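Long-range contacts in virulence associated protein VapB (Rhodococcus equi, PDB 4CV7), which is a plasmid-encoded, virulence-associated protein of unknown molecular function whose core domain folds into a closed eight-stranded antiparallel beta-barrel: residues 4-12 against 20-28; 57-66 against 77-87. All blocks are in the same frame, centred on the assembly; numbering follows the deposited sequence. Where two conformers were deposited one is given.

Both contacts are built on antiparallel neighbours in the same closed barrel, and each is partly buried, with five buried residues apiece. Contact 1 is the plain hairpin of strands 4-14 and 18-25, its centre about 8 Å from the centre of the chain; contact 2, at about 10 Å, pairs strands 64-68 and 74-79 but also takes in the end of helix 55-61 and the 80-84 turn. Both use bridging waters, but contact 1 sets rings and an amide on its outer face, whereas contact 2 has a beta bulge and water-joined Arg57, Asp61 and Asp80. They touch inside, where Phe21 CD1 lies 3.6 Å from Phe65 CE2, and again at Pro26 O and Tyr59 OH, probably hydrogen-bonded.

Contact 1 of 2, residues 4-12 against 20-28; sequences QQYDVHGNV and KFHVYGPED
The His9 imidazole carries Tyr24 CB on one face, 3.9 Å from the ring centroid and 23° off its normal, a CH-pi contact; the ring planes differ by 32°. Asn11 ND2 sits at the edge of the Tyr24 ring, in its plane and 3.9 Å from Tyr24 CE2. Asn11 OD1 approaches the edge of the His22 ring, whose ND1 gives it a weak hydrogen bond of 3.4 Å. A water accepts from His22 ND1 and lies 2.6 Å from Asn11 OD1; a cobalt ion lies close to His22. These residues occupy one face of the barrel's first beta hairpin, in which His9-Tyr24 and Asn11-His22 are antiparallel hydrogen-bonded pairs; Tyr24 N to His9 O is nearly straight at 178°. The non-hydrogen-bonded pairs Gly10-Val23 and Val12-Phe21 alternate with them, and Val12, Phe21 and Val23 point their side chains to the opposite, buried face. In the conformer described here, Val12 CG2, anti to the backbone N, lies over a face of the Phe21 ring, 3.9 Å from its centroid. On the N-terminal side of Val8 the backbones draw apart: a water links Asp7 O to Tyr24 O, and Pro26 CG packs 3.6 Å from Tyr6 CG, both residues touching Leu55.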
loop_
_atom_site.group_PDB
_atom_site.type_symbol
_atom_site.label_atom_id
_atom_site.label_comp_id
_atom_site.label_asym_id
_atom_site.label_seq_id
_atom_site.Cartn_x
_atom_site.Cartn_y
_atom_site.Cartn_z
ATOM N N GLN A 4 12.375 -9.824 5.700
ATOM C CA GLN A 4 12.938 -9.815 4.349
ATOM C C GLN A 4 12.518 -8.546 3.622
ATOM O O GLN A 4 11.456 -7.989 3.963
ATOM C CB GLN A 4 12.516 -11.053 3.587
ATOM C CG GLN A 4 13.145 -12.260 4.158
ATOM C CD GLN A 4 13.150 -13.380 3.126
ATOM O OE1 GLN A 4 13.605 -13.204 1.975
ATOM N NE2 GLN A 4 12.582 -14.493 3.498
ATOM N N GLN A 5 13.339 -8.098 2.688
ATOM C CA GLN A 5 13.090 -6.938 1.871
ATOM C C GLN A 5 12.911 -7.304 0.442
ATOM O O GLN A 5 13.660 -8.078 -0.117
ATOM C CB GLN A 5 14.257 -5.969 1.963
ATOM C CG GLN A 5 14.439 -5.436 3.369
ATOM C CD GLN A 5 15.601 -4.525 3.499
ATOM O OE1 GLN A 5 16.014 -3.851 2.578
ATOM N NE2 GLN A 5 16.051 -4.430 4.705
ATOM N N TYR A 6 12.073 -6.554 -0.214
ATOM C CA TYR A 6 11.728 -6.730 -1.615
ATOM C C TYR A 6 11.535 -5.411 -2.286
ATOM O O TYR A 6 10.776 -4.594 -1.754
ATOM C CB TYR A 6 10.474 -7.581 -1.783
ATOM C CG TYR A 6 10.428 -8.901 -0.974
ATOM C CD1 TYR A 6 10.008 -8.857 0.336
ATOM C CD2 TYR A 6 10.837 -10.085 -1.493
ATOM C CE1 TYR A 6 9.989 -10.004 1.116
ATOM C CE2 TYR A 6 10.739 -11.276 -0.781
ATOM C CZ TYR A 6 10.293 -11.220 0.565
ATOM O OH TYR A 6 10.247 -12.364 1.310
ATOM N N ASP A 7 12.008 -5.244 -3.522
ATOM C CA ASP A 7 11.764 -4.055 -4.272
ATOM C C ASP A 7 10.325 -4.053 -4.713
ATOM O O ASP A 7 9.822 -5.095 -5.201
ATOM C CB ASP A 7 12.670 -4.056 -5.527
ATOM C CG ASP A 7 14.107 -3.742 -5.235
ATOM O OD1 ASP A 7 14.467 -3.227 -4.175
ATOM O OD2 ASP A 7 14.845 -3.936 -6.224
ATOM N N VAL A 8 9.616 -2.935 -4.624
ATOM C CA VAL A 8 8.258 -2.861 -5.130
ATOM C C VAL A 8 8.052 -1.518 -5.820
ATOM O O VAL A 8 8.888 -0.623 -5.661
ATOM C CB VAL A 8 7.193 -2.962 -4.020
ATOM C CG1 VAL A 8 7.235 -4.355 -3.360
ATOM C CG2 VAL A 8 7.315 -1.841 -2.991
ATOM N N HIS A 9 6.998 -1.412 -6.590
ATOM C CA HIS A 9 6.613 -0.114 -7.156
ATOM C C HIS A 9 5.116 -0.085 -7.173
ATOM O O HIS A 9 4.443 -1.124 -6.991
ATOM C CB HIS A 9 7.200 0.128 -8.539
ATOM C CG HIS A 9 6.731 -0.861 -9.572
ATOM N ND1 HIS A 9 7.303 -2.114 -9.715
ATOM C CD2 HIS A 9 5.780 -0.781 -10.548
ATOM C CE1 HIS A 9 6.721 -2.757 -10.721
ATOM N NE2 HIS A 9 5.792 -1.976 -11.242
ATOM N N GLY A 10 4.533 1.059 -7.321
ATOM C CA GLY A 10 3.128 1.218 -7.264
ATOM C C GLY A 10 2.625 2.533 -7.766
ATOM O O GLY A 10 3.400 3.343 -8.243
ATOM N N ASN A 11 1.328 2.758 -7.586
ATOM C CA ASN A 11 0.800 4.033 -7.953
ATOM C C ASN A 11 -0.438 4.344 -7.096
ATOM O O ASN A 11 -1.017 3.461 -6.435
ATOM C CB ASN A 11 0.508 4.085 -9.467
ATOM C CG ASN A 11 -0.411 2.961 -9.967
ATOM O OD1 ASN A 11 -1.520 2.789 -9.485
ATOM N ND2 ASN A 11 0.124 2.081 -10.785
ATOM N N VAL A 12 -0.846 5.596 -7.136
ATOM C CA VAL A 12 -1.997 6.075 -6.402
ATOM C C VAL A 12 -2.747 7.085 -7.256
ATOM O O VAL A 12 -2.094 7.954 -7.882
ATOM C CB VAL A 12 -1.569 6.694 -5.060
ATOM C CG1 VAL A 12 -0.480 7.753 -5.248
ATOM C CG2 VAL A 12 -2.721 7.250 -4.255
ATOM N N LYS A 20 -7.249 5.310 -4.797
ATOM C CA LYS A 20 -6.990 3.946 -5.221
ATOM C C LYS A 20 -5.489 3.717 -5.283
ATOM O O LYS A 20 -4.752 4.484 -5.881
ATOM C CB LYS A 20 -7.532 3.830 -6.624
ATOM C CG LYS A 20 -7.205 2.453 -7.209
ATOM C CD LYS A 20 -7.939 1.277 -6.673
ATOM C CE LYS A 20 -9.200 0.968 -7.372
ATOM N NZ LYS A 20 -9.826 -0.212 -6.692
ATOM N N PHE A 21 -5.034 2.668 -4.569
ATOM C CA PHE A 21 -3.660 2.288 -4.573
ATOM C C PHE A 21 -3.460 0.959 -5.352
ATOM O O PHE A 21 -4.284 0.051 -5.203
ATOM C CB PHE A 21 -3.134 2.042 -3.109
ATOM C CG PHE A 21 -2.820 3.262 -2.310
ATOM C CD1 PHE A 21 -3.836 4.079 -1.850
ATOM C CD2 PHE A 21 -1.501 3.605 -1.993
ATOM C CE1 PHE A 21 -3.573 5.214 -1.094
ATOM C CE2 PHE A 21 -1.240 4.771 -1.241
ATOM C CZ PHE A 21 -2.283 5.526 -0.790
ATOM N N HIS A 22 -2.350 0.861 -6.062
ATOM C CA HIS A 22 -1.842 -0.424 -6.614
ATOM C C HIS A 22 -0.434 -0.540 -6.162
ATOM O O HIS A 22 0.372 0.392 -6.172
ATOM C CB HIS A 22 -1.932 -0.466 -8.118
ATOM C CG HIS A 22 -3.343 -0.517 -8.573
ATOM N ND1 HIS A 22 -4.014 0.577 -9.036
ATOM C CD2 HIS A 22 -4.197 -1.553 -8.668
ATOM C CE1 HIS A 22 -5.237 0.213 -9.411
ATOM N NE2 HIS A 22 -5.360 -1.078 -9.212
ATOM N N VAL A 23 -0.069 -1.722 -5.782
ATOM C CA VAL A 23 1.326 -2.070 -5.574
ATOM C C VAL A 23 1.671 -3.338 -6.301
ATOM O O VAL A 23 0.932 -4.337 -6.207
ATOM C CB VAL A 23 1.702 -2.303 -4.056
ATOM C CG1 VAL A 23 3.148 -2.678 -3.845
ATOM C CG2 VAL A 23 1.334 -1.093 -3.237
ATOM N N TYR A 24 2.811 -3.392 -6.937
ATOM C CA TYR A 24 3.294 -4.584 -7.656
ATOM C C TYR A 24 4.397 -5.178 -6.784
ATOM O O TYR A 24 5.460 -4.561 -6.603
ATOM C CB TYR A 24 3.737 -4.208 -9.062
ATOM C CG TYR A 24 2.547 -3.522 -9.766
ATOM C CD1 TYR A 24 1.502 -4.316 -10.192
ATOM C CD2 TYR A 24 2.375 -2.136 -9.862
ATOM C CE1 TYR A 24 0.361 -3.792 -10.746
ATOM C CE2 TYR A 24 1.165 -1.614 -10.409
ATOM C CZ TYR A 24 0.206 -2.455 -10.836
ATOM O OH TYR A 24 -1.004 -2.126 -11.384
ATOM N N GLY A 25 4.124 -6.318 -6.188
ATOM C CA GLY A 25 5.001 -6.923 -5.235
ATOM C C GLY A 25 5.752 -8.166 -5.793
ATOM O O GLY A 25 5.521 -8.587 -6.950
ATOM N N PRO A 26 6.592 -8.756 -4.997
ATOM C CA PRO A 26 7.344 -9.950 -5.438
ATOM C C PRO A 26 6.452 -11.143 -5.670
ATOM O O PRO A 26 5.296 -11.247 -5.238
ATOM C CB PRO A 26 8.298 -10.193 -4.264
ATOM C CG PRO A 26 7.605 -9.606 -3.060
ATOM C CD PRO A 26 6.978 -8.341 -3.619
ATOM N N GLU A 27 6.954 -12.054 -6.500
ATOM C CA GLU A 27 6.167 -13.254 -6.855
ATOM C C GLU A 27 4.930 -12.873 -7.702
ATOM O O GLU A 27 3.908 -13.567 -7.706
ATOM C CB GLU A 27 5.909 -14.242 -5.655
ATOM C CG GLU A 27 7.274 -14.532 -5.008
ATOM C CD GLU A 27 7.312 -15.526 -3.846
ATOM O OE1 GLU A 27 6.297 -16.149 -3.535
ATOM O OE2 GLU A 27 8.439 -15.788 -3.318
ATOM N N ASP A 28 5.040 -11.750 -8.446
ATOM C CA ASP A 28 4.055 -11.386 -9.462
ATOM C C ASP A 28 2.681 -11.077 -8.844
ATOM O O ASP A 28 1.641 -11.347 -9.402
ATOM C CB ASP A 28 4.012 -12.404 -10.614
ATOM C CG ASP A 28 5.397 -12.770 -11.172
ATOM O OD1 ASP A 28 6.383 -11.979 -11.087
ATOM O OD2 ASP A 28 5.446 -13.813 -11.828
HETATM O O HOH W 1 7.859 -6.019 -7.266
HETATM O O HOH W 2 -3.828 3.412 -8.485
#

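Contact 2 of 2, residues 57-66 against 77-87; sequences RLYKDTVSFQ and NFFDSSGGFLG
Asn77 pairs with Gln66 through two backbone bonds, Asn77 N to Gln66 O and Gln66 N to Asn77 O. Phe78 turns to the other face, where Leu58 CD1 reaches its CB at 3.6 Å and Phe65 CB approaches its CD1; Trp107 and Phe31 also meet this ring. Phe79 lies on the same face as Ser64 and Gln66, its CE2 3.7 Å from Gln66 NE2, with amide and ring planes 29° apart. Its carbonyl takes two bonds, from Val63 N at 2.9 Å, in the carbonyl plane, and from Ser64 N, tilted 27° from it. Two residues facing one make this a classic beta bulge, at the open end of the hairpin formed by strands 64-68 and 74-79. Asp80 then opens a type I turn to Gly83; its OD1 accepts from Ser82 N, an Asx turn, and from Gly84 N on the opposite face of the carboxylate plane. Asp80 OD2 accepts a hydrogen bond from a water that also donates to Asp61 OD2 and accepts from Arg57 NE, bridging turn and helix. Ser81 N lies 3.5 Å from Val63 CG2 and donates to a second water, itself bonded to Asp61 O. Leu86 CG stands anti to the carbonyl carbon (chi1 -61°) and CD1 extends anti to CA, which together bring CD1 to the helix end, 3.4 Å from Thr62 N; Leu86 CB meets Leu58 CD1 at 3.7 Å. Thr62 OG1 donates to Leu58 O at 2.7 Å, while Thr62 N reaches that oxygen from the opposite face of its plane.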
loop_
_atom_site.group_PDB
_atom_site.type_symbol
_atom_site.label_atom_id
_atom_site.label_comp_id
_atom_site.label_asym_id
_atom_site.label_seq_id
_atom_site.Cartn_x
_atom_site.Cartn_y
_atom_site.Cartn_z
ATOM N N ARG A 57 1.980 -14.965 4.198
ATOM C CA ARG A 57 0.959 -14.543 5.134
ATOM C C ARG A 57 0.439 -13.134 4.757
ATOM O O ARG A 57 -0.770 -12.851 4.900
ATOM C CB ARG A 57 1.485 -14.608 6.545
ATOM C CG ARG A 57 0.414 -14.322 7.593
ATOM C CD ARG A 57 0.969 -14.418 8.962
ATOM N NE ARG A 57 -0.054 -14.338 9.972
ATOM C CZ ARG A 57 0.110 -14.682 11.233
ATOM N NH1 ARG A 57 1.209 -15.196 11.643
ATOM N NH2 ARG A 57 -0.976 -14.594 12.012
ATOM N N LEU A 58 1.363 -12.253 4.340
ATOM C CA LEU A 58 0.977 -10.923 3.911
ATOM C C LEU A 58 -0.043 -11.037 2.781
ATOM O O LEU A 58 -1.125 -10.447 2.801
ATOM C CB LEU A 58 2.186 -10.143 3.472
ATOM C CG LEU A 58 1.896 -8.793 2.768
ATOM C CD1 LEU A 58 1.490 -7.736 3.773
ATOM C CD2 LEU A 58 3.175 -8.380 2.029
ATOM N N TYR A 59 0.274 -11.889 1.804
ATOM C CA TYR A 59 -0.574 -12.000 0.669
ATOM C C TYR A 59 -1.894 -12.681 1.000
ATOM O O TYR A 59 -2.905 -12.314 0.428
ATOM C CB TYR A 59 0.185 -12.774 -0.417
ATOM C CG TYR A 59 1.341 -11.993 -1.068
ATOM C CD1 TYR A 59 1.467 -10.638 -0.955
ATOM C CD2 TYR A 59 2.273 -12.683 -1.862
ATOM C CE1 TYR A 59 2.463 -9.960 -1.628
ATOM C CE2 TYR A 59 3.280 -12.007 -2.541
ATOM C CZ TYR A 59 3.318 -10.655 -2.439
ATOM O OH TYR A 59 4.258 -9.912 -3.159
ATOM N N LYS A 60 -1.874 -13.675 1.850
ATOM C CA LYS A 60 -3.127 -14.330 2.196
ATOM C C LYS A 60 -4.026 -13.483 3.070
ATOM O O LYS A 60 -5.249 -13.491 2.880
ATOM C CB LYS A 60 -2.979 -15.610 2.916
ATOM C CG LYS A 60 -4.269 -16.412 2.898
ATOM C CD LYS A 60 -4.255 -17.437 3.911
ATOM C CE LYS A 60 -5.613 -17.790 4.442
ATOM N NZ LYS A 60 -5.610 -17.383 5.862
ATOM N N ASP A 61 -3.462 -12.818 4.081
ATOM C CA ASP A 61 -4.268 -12.290 5.187
ATOM C C ASP A 61 -4.512 -10.812 5.136
ATOM O O ASP A 61 -5.271 -10.307 5.950
ATOM C CB ASP A 61 -3.706 -12.741 6.517
ATOM C CG ASP A 61 -4.065 -14.152 6.843
ATOM O OD1 ASP A 61 -4.856 -14.788 6.195
ATOM O OD2 ASP A 61 -3.523 -14.642 7.863
ATOM N N THR A 62 -3.831 -10.065 4.299
ATOM C CA THR A 62 -4.088 -8.633 4.222
ATOM C C THR A 62 -5.556 -8.414 3.851
ATOM O O THR A 62 -6.063 -8.901 2.854
ATOM C CB THR A 62 -3.266 -7.875 3.194
ATOM O OG1 THR A 62 -1.888 -7.953 3.535
ATOM C CG2 THR A 62 -3.679 -6.381 3.096
ATOM N N VAL A 63 -6.258 -7.598 4.662
ATOM C CA VAL A 63 -7.579 -7.050 4.370
ATOM C C VAL A 63 -7.671 -5.568 4.387
ATOM O O VAL A 63 -8.657 -4.979 3.896
ATOM C CB VAL A 63 -8.708 -7.695 5.252
ATOM C CG1 VAL A 63 -8.734 -9.218 5.132
ATOM C CG2 VAL A 63 -8.609 -7.224 6.723
ATOM N N SER A 64 -6.727 -4.932 5.037
ATOM C CA SER A 64 -6.770 -3.437 5.195
ATOM C C SER A 64 -5.393 -2.910 5.158
ATOM O O SER A 64 -4.392 -3.605 5.230
ATOM C CB SER A 64 -7.470 -3.032 6.433
ATOM O OG SER A 64 -6.662 -3.271 7.564
ATOM N N PHE A 65 -5.321 -1.590 4.962
ATOM C CA PHE A 65 -4.031 -0.879 4.900
ATOM C C PHE A 65 -4.227 0.532 5.426
ATOM O O PHE A 65 -5.310 1.074 5.367
ATOM C CB PHE A 65 -3.374 -0.939 3.516
ATOM C CG PHE A 65 -4.014 -0.077 2.476
ATOM C CD1 PHE A 65 -5.341 -0.245 2.070
ATOM C CD2 PHE A 65 -3.358 1.059 1.959
ATOM C CE1 PHE A 65 -5.925 0.606 1.119
ATOM C CE2 PHE A 65 -3.956 1.890 1.030
ATOM C CZ PHE A 65 -5.233 1.650 0.630
ATOM N N GLN A 66 -3.091 1.108 5.874
ATOM C CA GLN A 66 -3.057 2.486 6.255
ATOM C C GLN A 66 -1.828 3.117 5.715
ATOM O O GLN A 66 -0.800 2.467 5.626
ATOM C CB GLN A 66 -3.062 2.680 7.790
ATOM C CG GLN A 66 -4.326 2.151 8.440
ATOM C CD GLN A 66 -4.260 2.123 9.986
ATOM O OE1 GLN A 66 -3.377 2.711 10.505
ATOM N NE2 GLN A 66 -4.836 1.104 10.584
ATOM N N ASN A 77 1.228 0.521 5.716
ATOM C CA ASN A 77 1.158 -0.686 6.594
ATOM C C ASN A 77 0.005 -1.558 6.160
ATOM O O ASN A 77 -1.074 -1.030 5.836
ATOM C CB ASN A 77 0.927 -0.233 8.030
ATOM C CG ASN A 77 2.116 0.499 8.619
ATOM O OD1 ASN A 77 3.257 0.263 8.277
ATOM N ND2 ASN A 77 1.824 1.425 9.537
ATOM N N PHE A 78 0.237 -2.865 6.251
ATOM C CA PHE A 78 -0.800 -3.841 5.910
ATOM C C PHE A 78 -1.238 -4.613 7.099
ATOM O O PHE A 78 -0.410 -5.012 7.942
ATOM C CB PHE A 78 -0.274 -4.830 4.856
ATOM C CG PHE A 78 0.191 -4.165 3.589
ATOM C CD1 PHE A 78 -0.747 -3.813 2.640
ATOM C CD2 PHE A 78 1.534 -3.895 3.341
ATOM C CE1 PHE A 78 -0.353 -3.195 1.466
ATOM C CE2 PHE A 78 1.882 -3.266 2.155
ATOM C CZ PHE A 78 0.972 -2.955 1.215
ATOM N N PHE A 79 -2.542 -4.850 7.219
ATOM C CA PHE A 79 -3.148 -5.516 8.369
ATOM C C PHE A 79 -4.126 -6.606 8.013
ATOM O O PHE A 79 -4.761 -6.606 6.948
ATOM C CB PHE A 79 -3.907 -4.531 9.247
ATOM C CG PHE A 79 -3.048 -3.346 9.658
ATOM C CD1 PHE A 79 -2.291 -3.385 10.817
ATOM C CD2 PHE A 79 -3.040 -2.174 8.963
ATOM C CE1 PHE A 79 -1.467 -2.333 11.167
ATOM C CE2 PHE A 79 -2.219 -1.137 9.316
ATOM C CZ PHE A 79 -1.486 -1.166 10.453
ATOM N N ASP A 80 -4.170 -7.607 8.884
ATOM C CA ASP A 80 -5.216 -8.678 8.877
ATOM C C ASP A 80 -6.487 -8.251 9.534
ATOM O O ASP A 80 -6.602 -7.145 10.064
ATOM C CB ASP A 80 -4.673 -10.017 9.376
ATOM C CG ASP A 80 -4.409 -10.035 10.812
ATOM O OD1 ASP A 80 -5.113 -9.404 11.620
ATOM O OD2 ASP A 80 -3.529 -10.807 11.295
ATOM N N SER A 81 -7.457 -9.128 9.473
ATOM C CA SER A 81 -8.801 -8.785 9.966
ATOM C C SER A 81 -8.837 -8.590 11.494
ATOM O O SER A 81 -9.769 -7.925 12.031
ATOM C CB SER A 81 -9.784 -9.800 9.470
ATOM O OG SER A 81 -9.517 -11.058 10.024
ATOM N N SER A 82 -7.868 -9.053 12.250
ATOM C CA SER A 82 -7.782 -8.882 13.668
ATOM C C SER A 82 -6.784 -7.773 13.973
ATOM O O SER A 82 -6.424 -7.567 15.178
ATOM C CB SER A 82 -7.199 -10.157 14.306
ATOM O OG SER A 82 -8.009 -11.238 14.098
ATOM N N GLY A 83 -6.435 -6.920 13.041
ATOM C CA GLY A 83 -5.511 -5.813 13.276
ATOM C C GLY A 83 -4.063 -6.193 13.336
ATOM O O GLY A 83 -3.197 -5.360 13.570
ATOM N N GLY A 84 -3.754 -7.440 13.017
ATOM C CA GLY A 84 -2.381 -7.860 13.007
ATOM C C GLY A 84 -1.594 -7.213 11.942
ATOM O O GLY A 84 -2.047 -7.198 10.768
ATOM N N PHE A 85 -0.420 -6.664 12.189
ATOM C CA PHE A 85 0.506 -6.075 11.252
ATOM C C PHE A 85 1.253 -7.071 10.476
ATOM O O PHE A 85 1.834 -7.976 11.080
ATOM C CB PHE A 85 1.489 -5.221 12.033
ATOM C CG PHE A 85 2.578 -4.629 11.227
ATOM C CD1 PHE A 85 2.331 -3.509 10.432
ATOM C CD2 PHE A 85 3.812 -5.264 11.127
ATOM C CE1 PHE A 85 3.297 -2.949 9.694
ATOM C CE2 PHE A 85 4.843 -4.648 10.379
ATOM C CZ PHE A 85 4.552 -3.522 9.684
ATOM N N LEU A 86 1.139 -7.087 9.160
ATOM C CA LEU A 86 1.675 -8.082 8.309
ATOM C C LEU A 86 2.927 -7.681 7.557
ATOM O O LEU A 86 3.577 -8.498 6.905
ATOM C CB LEU A 86 0.619 -8.509 7.280
ATOM C CG LEU A 86 -0.675 -9.116 7.894
ATOM C CD1 LEU A 86 -1.720 -9.354 6.812
ATOM C CD2 LEU A 86 -0.362 -10.369 8.690
ATOM N N GLY A 87 3.277 -6.386 7.517
ATOM C CA GLY A 87 4.395 -5.854 6.786
ATOM C C GLY A 87 4.091 -4.456 6.339
ATOM O O GLY A 87 3.034 -3.926 6.576
HETATM O O HOH W 3 -2.696 -13.161 10.165
HETATM O O HOH W 4 -7.075 -11.433 7.694
HETATM O O HOH W 5 -7.867 -4.803 9.409
#